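Local coordinates for protein beta-lactamase Rm3 (Uncultured bacterium, PDB 5IQK) that probably hydrolyses beta-lactam antibiotics as a zinc-bound subclass B3 metallo-beta-lactamase, at residues Asp116-Tyr119 with His120-Lys124; Pro187-Phe191 with Ser192-Glu196; Ala202-Arg205 with His206-Thr210; Asp262-Leu265 with Asp266-Lys269. All coordinates share one frame; numbering follows the deposited sequence.

Overall arrangement
All four contacts are local, and they follow one another along the chain without nesting or crossing. Contact 1 closes two overlapping turns in the loop between helix 101-109 and strand 131-133. Contact 2 closes a turn in the loop that leads from strand 171-178 to helix 200-212, contact 3 is a piece of that helix, and contact 4 lies near the end of helix 249-269. In space, contact 2 joins the others: P117 packs on F189 and F191, F191 meets L204, and F191 N and S192 OG reach E268. Contacts 3 and 4 also touch, through R205 and L265, tying the two helices together, whereas contact 1 touches neither of them.

Contact 1: Asp116-Tyr119 with His120-Lys124; sequences DPQY and HALPK. With ZN (zinc ion), chain F.
Q118 and A121 close a type II beta turn, with Y119 and H120 at its corners: A121 N donates to Q118 O at 3.0 Å, the donor standing well above the carbonyl plane. The positive phi of H120 (73°) fits the third position of such a turn, and it also explains why H120 CB lies only 2.8 Å from Y119 O. A type I turn from D116 to Y119 overlaps it. This first turn is the firmly held part, because D116 OD2 accepts from Q118 N at 2.8 Å through its anti lone pair, which makes an Asx turn. The same oxygen is bonded to NE2 of H79, a zinc ligand, so D116 is a second-shell residue that probably helps orient its first-shell partner. The extended Q118 side chain lies against L122. Q118 NE2 is 3.7 Å from L122 CD2, and Q118 CB is 3.8 Å from L122 CD1. Water 1 bridges the two segments, accepting from Q118 NE2 and donating to A121 O.

The other side is looser, and H120 and A121 are exposed there. A121 offers a single methyl to Q118 O. The Y119 ring meets little more than the H120 backbone, with its CG 3.3 Å from H120 N. H120 holds CG anti to its own N (chi1 -154°), which turns the imidazole outward to a surface zinc ion. That zinc ion is bound by H120 ND1 at 2.2 Å and by water 2 at 2.1 Å.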
loop_
_atom_site.group_PDB
_atom_site.type_symbol
_atom_site.label_atom_id
_atom_site.label_comp_id
_atom_site.label_asym_id
_atom_site.label_seq_id
_atom_site.Cartn_x
_atom_site.Cartn_y
_atom_site.Cartn_z
ATOM N N ASP A 116 -6.846 -0.314 16.499
ATOM C CA ASP A 116 -6.938 -0.947 15.186
ATOM C C ASP A 116 -8.223 -1.758 15.090
ATOM O O ASP A 116 -8.581 -2.484 16.029
ATOM C CB ASP A 116 -5.726 -1.833 14.934
ATOM C CG ASP A 116 -5.549 -2.177 13.465
ATOM O OD1 ASP A 116 -4.635 -1.602 12.839
ATOM O OD2 ASP A 116 -6.320 -3.017 12.940
ATOM N N PRO A 117 -8.943 -1.622 13.969
ATOM C CA PRO A 117 -10.162 -2.429 13.808
ATOM C C PRO A 117 -9.883 -3.935 13.872
ATOM O O PRO A 117 -10.816 -4.701 14.156
ATOM C CB PRO A 117 -10.674 -2.018 12.421
ATOM C CG PRO A 117 -10.148 -0.622 12.240
ATOM C CD PRO A 117 -8.796 -0.617 12.906
ATOM N N GLN A 118 -8.632 -4.349 13.660
ATOM C CA GLN A 118 -8.290 -5.767 13.750
ATOM C C GLN A 118 -7.333 -6.104 14.899
ATOM O O GLN A 118 -6.671 -7.150 14.891
ATOM C CB GLN A 118 -7.731 -6.248 12.411
ATOM C CG GLN A 118 -8.735 -6.036 11.289
ATOM C CD GLN A 118 -8.252 -6.541 9.945
ATOM O OE1 GLN A 118 -8.273 -5.801 8.954
ATOM N NE2 GLN A 118 -7.842 -7.801 9.896
ATOM N N TYR A 119 -7.328 -5.252 15.928
ATOM C CA TYR A 119 -6.600 -5.540 17.164
ATOM C C TYR A 119 -7.056 -6.883 17.733
ATOM O O TYR A 119 -8.236 -7.168 17.676
ATOM C CB TYR A 119 -6.855 -4.431 18.198
ATOM C CG TYR A 119 -6.168 -4.660 19.519
ATOM C CD1 TYR A 119 -6.898 -5.000 20.670
ATOM C CD2 TYR A 119 -4.785 -4.547 19.623
ATOM C CE1 TYR A 119 -6.257 -5.198 21.883
ATOM C CE2 TYR A 119 -4.140 -4.732 20.824
ATOM C CZ TYR A 119 -4.876 -5.071 21.951
ATOM O OH TYR A 119 -4.222 -5.265 23.145
ATOM N N HIS A 120 -6.130 -7.702 18.241
ATOM C CA HIS A 120 -6.476 -8.991 18.864
ATOM C C HIS A 120 -6.886 -10.033 17.822
ATOM O O HIS A 120 -7.275 -11.142 18.184
ATOM C CB HIS A 120 -7.619 -8.813 19.909
ATOM C CG HIS A 120 -7.638 -9.841 20.995
ATOM N ND1 HIS A 120 -8.765 -10.095 21.755
ATOM C CD2 HIS A 120 -6.669 -10.654 21.477
ATOM C CE1 HIS A 120 -8.485 -11.027 22.648
ATOM N NE2 HIS A 120 -7.221 -11.380 22.504
ATOM N N ALA A 121 -6.795 -9.695 16.533
ATOM C CA ALA A 121 -7.297 -10.582 15.488
ATOM C C ALA A 121 -6.288 -10.787 14.356
ATOM O O ALA A 121 -6.647 -11.278 13.288
ATOM C CB ALA A 121 -8.615 -10.041 14.916
ATOM N N LEU A 122 -5.034 -10.426 14.606
ATOM C CA LEU A 122 -3.951 -10.664 13.639
ATOM C C LEU A 122 -2.709 -11.180 14.366
ATOM O O LEU A 122 -2.489 -10.854 15.533
ATOM C CB LEU A 122 -3.637 -9.382 12.855
ATOM C CG LEU A 122 -4.674 -8.899 11.827
ATOM C CD1 LEU A 122 -4.307 -7.541 11.245
ATOM C CD2 LEU A 122 -4.874 -9.917 10.721
ATOM N N PRO A 123 -1.882 -11.985 13.682
ATOM C CA PRO A 123 -0.659 -12.478 14.320
ATOM C C PRO A 123 0.387 -11.384 14.494
ATOM O O PRO A 123 0.337 -10.380 13.775
ATOM C CB PRO A 123 -0.143 -13.542 13.337
ATOM C CG PRO A 123 -1.267 -13.797 12.363
ATOM C CD PRO A 123 -2.057 -12.524 12.323
ATOM N N LYS A 124 1.320 -11.572 15.423
ATOM C CA LYS A 124 2.480 -10.682 15.518
ATOM C C LYS A 124 3.370 -10.908 14.298
ATOM O O LYS A 124 3.330 -11.985 13.696
ATOM C CB LYS A 124 3.274 -10.936 16.799
ATOM C CG LYS A 124 2.476 -10.722 18.077
ATOM C CD LYS A 124 3.286 -11.048 19.324
ATOM C CE LYS A 124 2.407 -10.983 20.571
ATOM N NZ LYS A 124 3.185 -10.963 21.847
HETATM ZN ZN ZN F . -10.790 -9.166 21.768
HETATM O O HOH W 1 -8.317 -10.315 11.320
HETATM O O HOH W 2 -11.475 -9.446 19.846
#

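Contact 2: Pro187-Phe191 with Ser192-Glu196; sequences PGFKF and SASSE
K190 and A193 are joined by the bond that closes this turn: A193 N donates to K190 O at 3.1 Å with an N-H...O angle of 162°. The donor nevertheless stands 71° out of the carbonyl plane, not on a lone pair. Alongside the bond, K190 CB and A193 CB come within 4.1 Å, while the lysine chain bends at chi2 and carries its amino end away from the turn.

S192 occupies the second corner, where its packing is mainly against the F191 backbone. Its OG is set between the backbone N and the carbonyl carbon (chi1 63°) and is bonded to E268 OE1 of helix 249-269. F191 N is bonded to OE2 of the same carboxylate, so the two corner residues are gripped together by one side chain.

S194 points its CB toward the first segment. S194 CB sits 3.4 Å from K190 O, and S194 OG lies 3.4 Å from F189 CE1, oblique to the ring; OG also accepts from Y197 N and, weakly, from E196 N. The F189 ring meanwhile directs CE2 over the centre of the F191 ring, 3.6 Å above its plane, which sets the two aromatics edge to face. The whole is a type I beta turn, K190 to A193, in the loop between strand 171-178 and helix 200-212 of the metallo-beta-lactamase fold.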
loop_
_atom_site.group_PDB
_atom_site.type_symbol
_atom_site.label_atom_id
_atom_site.label_comp_id
_atom_site.label_asym_id
_atom_site.label_seq_id
_atom_site.Cartn_x
_atom_site.Cartn_y
_atom_site.Cartn_z
ATOM N N PRO A 187 -14.839 -9.214 13.700
ATOM C CA PRO A 187 -16.259 -9.153 14.050
ATOM C C PRO A 187 -16.466 -8.472 15.398
ATOM O O PRO A 187 -15.669 -8.643 16.323
ATOM C CB PRO A 187 -16.678 -10.629 14.094
ATOM C CG PRO A 187 -15.749 -11.286 13.111
ATOM C CD PRO A 187 -14.418 -10.578 13.334
ATOM N N GLY A 188 -17.511 -7.669 15.490
ATOM C CA GLY A 188 -17.824 -7.008 16.742
ATOM C C GLY A 188 -17.314 -5.583 16.833
ATOM O O GLY A 188 -17.879 -4.792 17.578
ATOM N N PHE A 189 -16.260 -5.253 16.075
ATOM C CA PHE A 189 -15.763 -3.875 16.012
ATOM C C PHE A 189 -16.784 -3.007 15.301
ATOM O O PHE A 189 -17.380 -3.446 14.319
ATOM C CB PHE A 189 -14.415 -3.803 15.287
ATOM C CG PHE A 189 -13.896 -2.395 15.111
ATOM C CD1 PHE A 189 -13.144 -1.797 16.109
ATOM C CD2 PHE A 189 -14.175 -1.670 13.957
ATOM C CE1 PHE A 189 -12.660 -0.500 15.965
ATOM C CE2 PHE A 189 -13.685 -0.373 13.792
ATOM C CZ PHE A 189 -12.939 0.213 14.808
ATOM N N LYS A 190 -16.997 -1.791 15.805
ATOM C CA LYS A 190 -17.956 -0.872 15.204
ATOM C C LYS A 190 -17.271 0.429 14.788
ATOM O O LYS A 190 -16.782 1.197 15.622
ATOM C CB LYS A 190 -19.118 -0.609 16.164
ATOM C CG LYS A 190 -19.972 -1.852 16.431
ATOM C CD LYS A 190 -21.445 -1.524 16.635
ATOM C CE LYS A 190 -22.200 -2.743 17.152
ATOM N NZ LYS A 190 -23.661 -2.492 17.358
ATOM N N PHE A 191 -17.202 0.653 13.483
ATOM C CA PHE A 191 -16.654 1.907 12.969
ATOM C C PHE A 191 -17.431 3.121 13.485
ATOM O O PHE A 191 -16.876 4.215 13.658
ATOM C CB PHE A 191 -16.663 1.893 11.448
ATOM C CG PHE A 191 -15.566 1.062 10.859
ATOM C CD1 PHE A 191 -14.335 1.627 10.562
ATOM C CD2 PHE A 191 -15.763 -0.292 10.616
ATOM C CE1 PHE A 191 -13.311 0.852 10.020
ATOM C CE2 PHE A 191 -14.748 -1.074 10.060
ATOM C CZ PHE A 191 -13.523 -0.502 9.781
ATOM N N SER A 192 -18.717 2.909 13.737
ATOM C CA SER A 192 -19.603 3.980 14.171
ATOM C C SER A 192 -19.605 4.159 15.689
ATOM O O SER A 192 -20.226 5.093 16.191
ATOM C CB SER A 192 -21.037 3.719 13.686
ATOM O OG SER A 192 -21.576 2.534 14.258
ATOM N N ALA A 193 -18.923 3.286 16.426
ATOM C CA ALA A 193 -19.028 3.352 17.884
ATOM C C ALA A 193 -17.833 2.744 18.607
ATOM O O ALA A 193 -17.993 2.028 19.582
ATOM C CB ALA A 193 -20.327 2.668 18.350
ATOM N N SER A 194 -16.631 3.037 18.139
ATOM C CA SER A 194 -15.434 2.525 18.796
ATOM C C SER A 194 -14.940 3.495 19.862
ATOM O O SER A 194 -14.730 4.670 19.564
ATOM C CB SER A 194 -14.321 2.289 17.764
ATOM O OG SER A 194 -13.119 1.892 18.404
ATOM N N SER A 195 -14.709 3.014 21.083
ATOM C CA SER A 195 -14.178 3.891 22.119
ATOM C C SER A 195 -12.666 4.074 21.942
ATOM O O SER A 195 -12.106 5.094 22.363
ATOM C CB SER A 195 -14.467 3.327 23.508
ATOM O OG SER A 195 -13.959 2.005 23.619
ATOM N N GLU A 196 -12.016 3.101 21.305
ATOM C CA GLU A 196 -10.567 3.161 21.074
ATOM C C GLU A 196 -10.232 3.898 19.790
ATOM O O GLU A 196 -9.179 4.536 19.687
ATOM C CB GLU A 196 -9.961 1.750 21.034
ATOM C CG GLU A 196 -10.121 0.996 22.347
ATOM C CD GLU A 196 -9.288 1.586 23.469
ATOM O OE1 GLU A 196 -9.751 1.548 24.626
ATOM O OE2 GLU A 196 -8.177 2.090 23.201
#

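Contact 3: Ala202-Arg205 with His206-Thr210; sequences ADLR and HSFET
H206 opens the second segment by donating its N to A202 O at 3.0 Å, and its CB rests 3.4 Å from the same oxygen. The imidazole itself leads outward from the helix.

S207 follows with N to D203 O at 2.9 Å. S207 OG, beside the backbone N (chi1 -70°), lies 3.0 Å from D203 O; P153 O is its strongest polar partner, and with one proton the bond to D203 O is not settled.

F208 carries the main side-chain contact. Its N donates to L204 O with an N-H...O angle of 166°, and its ring lays one face over that same oxygen, 3.1 Å from the plane and displaced toward the rim. The L204 carbonyl is thus met by an N-H and a ring face at once, and L204 CB approaches the far end of the ring at F208 CZ, 4.2 Å away. The ring also packs on V254 and R258 of helix 249-269.

E209 donates N to R205 O, with its CG 3.2 Å from that oxygen, and T210 N continues the pattern onto H206 O. These successive i to i+4 bonds mark regular alpha helix, here the crossover helix of the beta-alpha-beta unit formed by strand 171-178, helix 200-212 and strand 218-221.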
loop_
_atom_site.group_PDB
_atom_site.type_symbol
_atom_site.label_atom_id
_atom_site.label_comp_id
_atom_site.label_asym_id
_atom_site.label_seq_id
_atom_site.Cartn_x
_atom_site.Cartn_y
_atom_site.Cartn_z
ATOM N N ALA A 202 -14.740 9.983 10.801
ATOM C CA ALA A 202 -14.159 11.240 10.338
ATOM C C ALA A 202 -12.924 10.960 9.472
ATOM O O ALA A 202 -12.717 11.599 8.434
ATOM C CB ALA A 202 -13.804 12.125 11.517
ATOM N N ASP A 203 -12.110 10.001 9.901
ATOM C CA ASP A 203 -10.940 9.589 9.107
ATOM C C ASP A 203 -11.316 9.075 7.717
ATOM O O ASP A 203 -10.743 9.519 6.707
ATOM C CB ASP A 203 -10.151 8.499 9.832
ATOM C CG ASP A 203 -9.224 9.046 10.884
ATOM O OD1 ASP A 203 -9.167 10.280 11.042
ATOM O OD2 ASP A 203 -8.569 8.237 11.569
ATOM N N LEU A 204 -12.259 8.137 7.662
ATOM C CA LEU A 204 -12.690 7.577 6.381
ATOM C C LEU A 204 -13.250 8.649 5.451
ATOM O O LEU A 204 -12.886 8.689 4.276
ATOM C CB LEU A 204 -13.732 6.471 6.590
ATOM C CG LEU A 204 -13.249 5.078 7.010
ATOM C CD1 LEU A 204 -14.424 4.226 7.467
ATOM C CD2 LEU A 204 -12.503 4.383 5.870
ATOM N N ARG A 205 -14.120 9.519 5.966
ATOM C CA ARG A 205 -14.697 10.569 5.134
ATOM C C ARG A 205 -13.641 11.517 4.580
ATOM O O ARG A 205 -13.710 11.913 3.421
ATOM C CB ARG A 205 -15.746 11.391 5.898
ATOM C CG ARG A 205 -16.872 10.587 6.516
ATOM C CD ARG A 205 -17.818 10.077 5.448
ATOM N NE ARG A 205 -18.944 9.339 6.011
ATOM C CZ ARG A 205 -19.713 8.522 5.302
ATOM N NH1 ARG A 205 -19.467 8.345 4.007
ATOM N NH2 ARG A 205 -20.718 7.877 5.885
ATOM N N HIS A 206 -12.677 11.898 5.413
ATOM C CA HIS A 206 -11.662 12.840 4.979
ATOM C C HIS A 206 -10.705 12.146 3.990
ATOM O O HIS A 206 -10.184 12.788 3.072
ATOM C CB HIS A 206 -10.924 13.446 6.180
ATOM C CG HIS A 206 -9.991 14.565 5.818
ATOM N ND1 HIS A 206 -10.428 15.858 5.624
ATOM C CD2 HIS A 206 -8.647 14.595 5.647
ATOM C CE1 HIS A 206 -9.398 16.629 5.321
ATOM N NE2 HIS A 206 -8.305 15.889 5.340
ATOM N N SER A 207 -10.449 10.858 4.203
ATOM C CA SER A 207 -9.624 10.066 3.277
ATOM C C SER A 207 -10.303 9.942 1.917
ATOM O O SER A 207 -9.645 10.070 0.885
ATOM C CB SER A 207 -9.327 8.670 3.844
ATOM O OG SER A 207 -8.436 8.779 4.940
ATOM N N PHE A 208 -11.612 9.690 1.917
ATOM C CA PHE A 208 -12.402 9.697 0.677
ATOM C C PHE A 208 -12.209 11.012 -0.089
ATOM O O PHE A 208 -12.015 11.019 -1.307
ATOM C CB PHE A 208 -13.894 9.485 0.964
ATOM C CG PHE A 208 -14.242 8.129 1.543
ATOM C CD1 PHE A 208 -13.369 7.055 1.464
ATOM C CD2 PHE A 208 -15.471 7.938 2.151
ATOM C CE1 PHE A 208 -13.709 5.814 1.999
ATOM C CE2 PHE A 208 -15.823 6.705 2.679
ATOM C CZ PHE A 208 -14.946 5.637 2.607
ATOM N N GLU A 209 -12.270 12.128 0.636
ATOM C CA GLU A 209 -12.090 13.448 0.057
ATOM C C GLU A 209 -10.683 13.617 -0.508
ATOM O O GLU A 209 -10.500 14.165 -1.589
ATOM C CB GLU A 209 -12.329 14.513 1.123
ATOM C CG GLU A 209 -13.751 14.606 1.638
ATOM C CD GLU A 209 -13.832 15.366 2.946
ATOM O OE1 GLU A 209 -12.795 15.909 3.374
ATOM O OE2 GLU A 209 -14.938 15.457 3.519
ATOM N N THR A 210 -9.695 13.151 0.251
ATOM C CA THR A 210 -8.292 13.287 -0.124
ATOM C C THR A 210 -7.977 12.515 -1.394
ATOM O O THR A 210 -7.405 13.053 -2.346
ATOM C CB THR A 210 -7.366 12.781 0.997
ATOM O OG1 THR A 210 -7.463 13.654 2.127
ATOM C CG2 THR A 210 -5.916 12.739 0.522
#

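Contact 4: Asp262-Leu265 with Asp266-Lys269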
loop_
_atom_site.group_PDB
_atom_site.type_symbol
_atom_site.label_atom_id
_atom_site.label_comp_id
_atom_site.label_asym_id
_atom_site.label_seq_id
_atom_site.Cartn_x
_atom_site.Cartn_y
_atom_site.Cartn_z
ATOM N N ASP A 262 -21.253 2.536 3.348
ATOM C CA ASP A 262 -22.700 2.682 3.529
ATOM C C ASP A 262 -23.342 1.375 3.970
ATOM O O ASP A 262 -24.194 1.357 4.864
ATOM C CB ASP A 262 -23.377 3.157 2.241
ATOM C CG ASP A 262 -23.027 4.587 1.882
ATOM O OD1 ASP A 262 -22.661 5.359 2.794
ATOM O OD2 ASP A 262 -23.133 4.942 0.687
ATOM N N SER A 263 -22.923 0.282 3.343
ATOM C CA SER A 263 -23.432 -1.042 3.689
ATOM C C SER A 263 -23.017 -1.441 5.088
ATOM O O SER A 263 -23.802 -2.028 5.834
ATOM C CB SER A 263 -22.934 -2.096 2.701
ATOM O OG SER A 263 -23.521 -1.911 1.433
ATOM N N ARG A 264 -21.765 -1.151 5.419
ATOM C CA ARG A 264 -21.208 -1.505 6.716
ATOM C C ARG A 264 -21.945 -0.779 7.838
ATOM O O ARG A 264 -22.354 -1.402 8.825
ATOM C CB ARG A 264 -19.707 -1.179 6.746
ATOM C CG ARG A 264 -19.056 -1.280 8.120
ATOM C CD ARG A 264 -19.139 -2.679 8.687
ATOM N NE ARG A 264 -18.569 -2.736 10.027
ATOM C CZ ARG A 264 -17.539 -3.488 10.380
ATOM N NH1 ARG A 264 -16.961 -4.286 9.486
ATOM N NH2 ARG A 264 -17.097 -3.451 11.634
ATOM N N LEU A 265 -22.137 0.528 7.671
ATOM C CA LEU A 265 -22.876 1.329 8.654
ATOM C C LEU A 265 -24.314 0.866 8.804
ATOM O O LEU A 265 -24.869 0.903 9.900
ATOM C CB LEU A 265 -22.840 2.809 8.273
ATOM C CG LEU A 265 -21.426 3.389 8.363
ATOM C CD1 LEU A 265 -21.398 4.874 7.997
ATOM C CD2 LEU A 265 -20.857 3.150 9.758
ATOM N N ASP A 266 -24.926 0.435 7.708
ATOM C CA ASP A 266 -26.277 -0.097 7.797
ATOM C C ASP A 266 -26.278 -1.380 8.633
ATOM O O ASP A 266 -27.162 -1.580 9.459
ATOM C CB ASP A 266 -26.867 -0.344 6.408
ATOM C CG ASP A 266 -28.248 -0.954 6.469
ATOM O OD1 ASP A 266 -29.195 -0.253 6.893
ATOM O OD2 ASP A 266 -28.385 -2.138 6.098
ATOM N N GLN A 267 -25.271 -2.228 8.446
ATOM C CA GLN A 267 -25.160 -3.461 9.233
ATOM C C GLN A 267 -24.910 -3.166 10.712
ATOM O O GLN A 267 -25.459 -3.842 11.576
ATOM C CB GLN A 267 -24.048 -4.356 8.670
ATOM C CG GLN A 267 -24.367 -4.945 7.294
ATOM C CD GLN A 267 -23.144 -5.526 6.589
ATOM O OE1 GLN A 267 -22.031 -5.490 7.117
ATOM N NE2 GLN A 267 -23.348 -6.052 5.384
ATOM N N GLU A 268 -24.101 -2.151 11.012
ATOM C CA GLU A 268 -23.795 -1.834 12.405
ATOM C C GLU A 268 -25.014 -1.279 13.142
ATOM O O GLU A 268 -25.146 -1.450 14.360
ATOM C CB GLU A 268 -22.650 -0.820 12.487
ATOM C CG GLU A 268 -21.323 -1.342 11.932
ATOM C CD GLU A 268 -20.126 -0.481 12.309
ATOM O OE1 GLU A 268 -20.308 0.577 12.947
ATOM O OE2 GLU A 268 -18.989 -0.870 11.962
ATOM N N LYS A 269 -25.902 -0.608 12.413
ATOM C CA LYS A 269 -27.021 0.077 13.062
ATOM C C LYS A 269 -28.258 -0.800 13.263
ATOM O O LYS A 269 -29.121 -0.465 14.075
ATOM C CB LYS A 269 -27.414 1.331 12.271
ATOM C CG LYS A 269 -26.359 2.439 12.261
ATOM C CD LYS A 269 -26.022 2.932 13.665
ATOM C CE LYS A 269 -24.891 3.954 13.634
ATOM N NZ LYS A 269 -24.517 4.440 14.994
#
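A salt bridge between R264 and E268, one turn apart near the C-terminal end of helix 249-269, dominates this surface contact. R264 NE donates to E268 OE2 at 2.7 Å with an N-H...O angle of 154°. The oxygen lies at the edge of the guanidinium, close to its plane, and uses its anti lone pair. A second bond, from R264 NH2 to E268 OE2, is weak at 3.2 Å, so the pair is gripped mostly through NE; the two flat groups are turned 58° against each other rather than lying coplanar. The arginine reaches its partner because its chain, starting anti to the backbone N, bends at chi2 (62°), while E268 extends straight.

R264 NH2 is further bonded to S185 OG, and the glutamate also serves the 187-196 loop, so both charges are probably held in fixed orientation.

L265 lies beside this pair, its CD2 4.1 Å from E268 OE1. The backbone supports the spacing: E268 N donates to R264 O at 2.9 Å, and D266 N and Q267 N bond in the same way to D262 O and S263 O. Such a charged i to i+4 pair on a regular hydrogen-bonded backbone is a classic intrahelical salt bridge of an alpha helix.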